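Local coordinates for uncharacterized protein (Staphylococcus aureus subsp. aureus, PDB 4H0A), which is of unknown function but belongs to the CAP family of cysteine-rich secretory proteins and also carries a CAP-associated N-terminal region, at residues A[228-240]-A[252-266]. Residues are numbered along the deposited sequence; the frame is centred on the assembly and turned at random. Where two conformers were deposited one is given.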
# COMPACT_ATOMS: atom_id res chain seq x y z
N ASN A 228 19.02 5.53 2.44
CA ASN A 228 20.35 5.81 1.90
C ASN A 228 20.21 6.46 0.52
O ASN A 228 19.65 5.83 -0.39
CB ASN A 228 21.17 4.53 1.82
CG ASN A 228 22.61 4.79 1.48
OD1 ASN A 228 22.96 5.03 0.33
ND2 ASN A 228 23.46 4.83 2.50
N SER A 229 20.71 7.69 0.35
CA SER A 229 20.61 8.43 -0.92
C SER A 229 21.42 7.78 -2.06
O SER A 229 21.03 7.91 -3.21
CB SER A 229 21.04 9.88 -0.74
OG SER A 229 22.34 9.96 -0.19
N ASP A 230 22.53 7.06 -1.75
CA ASP A 230 23.31 6.39 -2.80
C ASP A 230 22.53 5.19 -3.36
O ASP A 230 22.59 4.95 -4.56
CB ASP A 230 24.70 5.95 -2.31
CG ASP A 230 25.63 7.06 -1.85
OD1 ASP A 230 25.48 8.20 -2.35
OD2 ASP A 230 26.52 6.78 -1.02
N LEU A 231 21.83 4.43 -2.49
CA LEU A 231 21.00 3.31 -2.95
C LEU A 231 19.82 3.83 -3.77
O LEU A 231 19.43 3.20 -4.75
CB LEU A 231 20.47 2.49 -1.77
CG LEU A 231 21.48 1.73 -0.94
CD1 LEU A 231 20.80 0.99 0.19
CD2 LEU A 231 22.28 0.77 -1.78
N ALA A 232 19.25 4.99 -3.37
CA ALA A 232 18.15 5.62 -4.10
C ALA A 232 18.61 6.05 -5.49
O ALA A 232 17.86 5.90 -6.45
CB ALA A 232 17.61 6.82 -3.31
N HIS A 233 19.86 6.56 -5.60
CA HIS A 233 20.46 6.96 -6.88
C HIS A 233 20.63 5.74 -7.77
O HIS A 233 20.29 5.78 -8.96
CB HIS A 233 21.82 7.66 -6.67
CG HIS A 233 22.65 7.79 -7.92
ND1 HIS A 233 23.64 6.87 -8.22
CD2 HIS A 233 22.62 8.73 -8.89
CE1 HIS A 233 24.18 7.27 -9.36
NE2 HIS A 233 23.60 8.39 -9.80
N ILE A 234 21.17 4.66 -7.19
CA ILE A 234 21.38 3.41 -7.92
C ILE A 234 20.02 2.87 -8.39
O ILE A 234 19.90 2.48 -9.55
CB ILE A 234 22.16 2.37 -7.06
CG1 ILE A 234 23.63 2.81 -6.89
CG2 ILE A 234 22.08 0.96 -7.67
CD1 ILE A 234 24.38 2.15 -5.72
N ALA A 235 19.00 2.87 -7.51
CA ALA A 235 17.65 2.39 -7.84
C ALA A 235 17.04 3.18 -9.00
O ALA A 235 16.44 2.58 -9.89
CB ALA A 235 16.73 2.50 -6.63
N SER A 236 17.21 4.50 -9.00
CA SER A 236 16.70 5.37 -10.05
C SER A 236 17.40 5.08 -11.39
O SER A 236 16.72 4.97 -12.40
CB SER A 236 16.86 6.84 -9.66
OG SER A 236 16.42 7.69 -10.70
N ASN A 237 18.75 4.96 -11.39
CA ASN A 237 19.50 4.63 -12.61
C ASN A 237 19.18 3.25 -13.10
O ASN A 237 19.03 3.04 -14.30
CB ASN A 237 21.02 4.73 -12.40
CG ASN A 237 21.56 6.11 -12.58
OD1 ASN A 237 20.95 6.96 -13.23
ND2 ASN A 237 22.73 6.38 -12.02
N ASN A 238 19.06 2.28 -12.17
CA ASN A 238 18.74 0.90 -12.53
C ASN A 238 17.36 0.85 -13.17
O ASN A 238 17.18 0.19 -14.19
CB ASN A 238 18.82 -0.02 -11.30
CG ASN A 238 18.82 -1.49 -11.61
OD1 ASN A 238 19.01 -1.93 -12.75
ND2 ASN A 238 18.66 -2.29 -10.57
N LEU A 239 16.42 1.61 -12.62
CA LEU A 239 15.07 1.64 -13.15
C LEU A 239 15.01 2.33 -14.51
O LEU A 239 14.36 1.83 -15.43
CB LEU A 239 14.14 2.36 -12.17
CG LEU A 239 12.66 2.17 -12.38
CD1 LEU A 239 12.32 0.69 -12.50
CD2 LEU A 239 11.88 2.77 -11.23
N TYR A 240 15.69 3.48 -14.64
CA TYR A 240 15.77 4.22 -15.89
C TYR A 240 16.45 3.37 -16.98
O TYR A 240 15.95 3.33 -18.11
CB TYR A 240 16.55 5.53 -15.68
CG TYR A 240 16.47 6.48 -16.85
CD1 TYR A 240 17.38 6.39 -17.90
CD2 TYR A 240 15.50 7.48 -16.91
CE1 TYR A 240 17.31 7.26 -18.99
CE2 TYR A 240 15.43 8.35 -17.99
CZ TYR A 240 16.35 8.25 -19.02
OH TYR A 240 16.26 9.12 -20.08
N PHE A 252 15.83 -6.82 -14.30
CA PHE A 252 16.60 -6.31 -13.15
C PHE A 252 17.58 -7.39 -12.70
O PHE A 252 17.27 -8.20 -11.83
CB PHE A 252 15.64 -5.93 -12.02
CG PHE A 252 14.68 -4.84 -12.44
CD1 PHE A 252 13.51 -5.15 -13.11
CD2 PHE A 252 14.98 -3.51 -12.21
CE1 PHE A 252 12.64 -4.14 -13.54
CE2 PHE A 252 14.11 -2.51 -12.63
CZ PHE A 252 12.95 -2.82 -13.28
N THR A 253 18.76 -7.42 -13.34
CA THR A 253 19.78 -8.43 -13.06
C THR A 253 20.53 -8.13 -11.75
O THR A 253 20.65 -6.97 -11.35
CB THR A 253 20.76 -8.53 -14.23
OG1 THR A 253 21.36 -7.25 -14.45
CG2 THR A 253 20.10 -9.01 -15.51
N GLU A 254 21.01 -9.18 -11.07
CA GLU A 254 21.77 -9.03 -9.83
C GLU A 254 23.19 -8.53 -10.12
O GLU A 254 23.80 -7.91 -9.25
CB GLU A 254 21.80 -10.35 -9.04
CG GLU A 254 22.34 -10.22 -7.63
CD GLU A 254 21.55 -10.90 -6.53
OE1 GLU A 254 20.93 -11.96 -6.80
OE2 GLU A 254 21.57 -10.39 -5.39
N ASP A 255 23.71 -8.77 -11.35
CA ASP A 255 25.03 -8.28 -11.76
C ASP A 255 24.99 -6.76 -11.94
O ASP A 255 25.95 -6.08 -11.57
CB ASP A 255 25.52 -8.98 -13.05
CG ASP A 255 27.00 -9.31 -13.03
OD1 ASP A 255 27.40 -10.22 -12.27
OD2 ASP A 255 27.76 -8.66 -13.78
N ALA A 256 23.87 -6.21 -12.48
CA ALA A 256 23.69 -4.76 -12.62
C ALA A 256 23.62 -4.07 -11.25
O ALA A 256 24.11 -2.95 -11.12
CB ALA A 256 22.43 -4.45 -13.42
N LEU A 257 23.03 -4.74 -10.23
CA LEU A 257 22.93 -4.19 -8.87
C LEU A 257 24.29 -4.24 -8.16
O LEU A 257 24.74 -3.22 -7.66
CB LEU A 257 21.87 -4.96 -8.06
CG LEU A 257 21.72 -4.59 -6.57
CD1 LEU A 257 21.43 -3.12 -6.40
CD2 LEU A 257 20.63 -5.41 -5.93
N ARG A 258 24.91 -5.43 -8.11
CA ARG A 258 26.22 -5.59 -7.46
C ARG A 258 27.32 -4.81 -8.20
O ARG A 258 28.27 -4.37 -7.55
CB ARG A 258 26.60 -7.07 -7.33
CG ARG A 258 25.83 -7.73 -6.20
CD ARG A 258 26.06 -9.23 -6.13
NE ARG A 258 25.51 -9.79 -4.89
CZ ARG A 258 25.54 -11.08 -4.56
NH1 ARG A 258 26.09 -11.97 -5.38
NH2 ARG A 258 25.01 -11.48 -3.41
N GLY A 259 27.17 -4.62 -9.51
CA GLY A 259 28.09 -3.83 -10.31
C GLY A 259 27.97 -2.35 -10.03
O GLY A 259 28.98 -1.65 -9.96
N GLN A 260 26.72 -1.85 -9.88
CA GLN A 260 26.46 -0.45 -9.57
C GLN A 260 26.91 -0.10 -8.14
O GLN A 260 27.37 1.02 -7.93
CB GLN A 260 24.98 -0.07 -9.78
CG GLN A 260 24.63 0.23 -11.23
CD GLN A 260 23.16 0.55 -11.40
OE1 GLN A 260 22.34 -0.34 -11.66
NE2 GLN A 260 22.78 1.82 -11.25
N LEU A 261 26.80 -1.04 -7.18
CA LEU A 261 27.24 -0.78 -5.80
C LEU A 261 28.76 -0.63 -5.74
O LEU A 261 29.26 0.28 -5.08
CB LEU A 261 26.79 -1.90 -4.85
CG LEU A 261 25.30 -1.90 -4.52
CD1 LEU A 261 24.85 -3.26 -4.04
CD2 LEU A 261 24.96 -0.86 -3.47
N ASP A 262 29.49 -1.52 -6.45
CA ASP A 262 30.96 -1.48 -6.52
C ASP A 262 31.44 -0.25 -7.28
O ASP A 262 32.38 0.41 -6.83
CB ASP A 262 31.51 -2.76 -7.17
CG ASP A 262 31.25 -4.03 -6.38
OD1 ASP A 262 30.38 -4.00 -5.47
OD2 ASP A 262 31.89 -5.06 -6.68
N LYS A 263 30.77 0.09 -8.40
CA LYS A 263 31.06 1.28 -9.21
C LYS A 263 30.91 2.58 -8.38
O LYS A 263 31.68 3.52 -8.58
CB LYS A 263 30.11 1.33 -10.43
CG LYS A 263 30.29 2.52 -11.37
CD LYS A 263 29.24 2.48 -12.48
CE LYS A 263 29.25 3.72 -13.34
NZ LYS A 263 28.09 3.74 -14.27
N ASN A 264 29.95 2.60 -7.45
CA ASN A 264 29.67 3.75 -6.59
C ASN A 264 30.41 3.67 -5.22
O ASN A 264 30.13 4.49 -4.34
CB ASN A 264 28.16 3.88 -6.37
CG ASN A 264 27.42 4.39 -7.58
OD1 ASN A 264 26.94 5.51 -7.60
ND2 ASN A 264 27.27 3.58 -8.62
N HIS A 265 31.36 2.72 -5.07
CA HIS A 265 32.17 2.53 -3.86
C HIS A 265 31.33 2.37 -2.58
O HIS A 265 31.75 2.81 -1.51
CB HIS A 265 33.18 3.68 -3.71
CG HIS A 265 34.01 3.90 -4.93
ND1 HIS A 265 34.94 2.96 -5.34
CD2 HIS A 265 34.01 4.93 -5.81
CE1 HIS A 265 35.48 3.45 -6.45
NE2 HIS A 265 34.95 4.63 -6.76
N VAL A 266 30.17 1.71 -2.69
CA VAL A 266 29.30 1.46 -1.53
C VAL A 266 29.82 0.21 -0.82
O VAL A 266 30.08 -0.79 -1.49
CB VAL A 266 27.82 1.29 -1.97
CG1 VAL A 266 26.91 0.99 -0.77
CG2 VAL A 266 27.32 2.52 -2.72
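Ile234 fills the middle of this helix pair and meets Gln260, Leu261 and Asn264 with different parts of its branched side chain. Its CG2, anti to the backbone N, lies 3.7 Å from Gln260 CB, the two side chains running past one another head to tail. The longer arm (chi1 -71°) carries CD1 to 3.8 Å from Leu261 CD2, nearly perpendicular to that leucine, and to Val266 CG2. A beta-branched residue suits this place because it can fill both directions at once. Leu231 extends the apolar patch, its CD2 touching Leu261 CD2 at 3.6 Å.

Helix segments 229-240 and 254-263 run roughly antiparallel, 135° between their directions, and their axes approach to 10.5 Å. They belong to the CAP domain, an alpha-beta-alpha sandwich, and Leu231 and Leu257 also pack on strand 315-322 of its central sheet.

Beside Ile234 the contact turns polar. Gln260, long enough to bridge the helices, reaches Asn237 and buried Asn238, which also meets Gln273; the amide planes of Gln260 and Asn238 are almost perpendicular (89°). The short Asn264 side chain can fold back as its helix ends: ND2 donates to Gln260 O at 2.7 Å, joining Asn264 N on this carbonyl and holding the amide alongside Ile234 CG1. At the opposite end of the interface, slender Leu239 CD1 approaches the edge of the flat Phe252 ring, 3.7 Å from CZ.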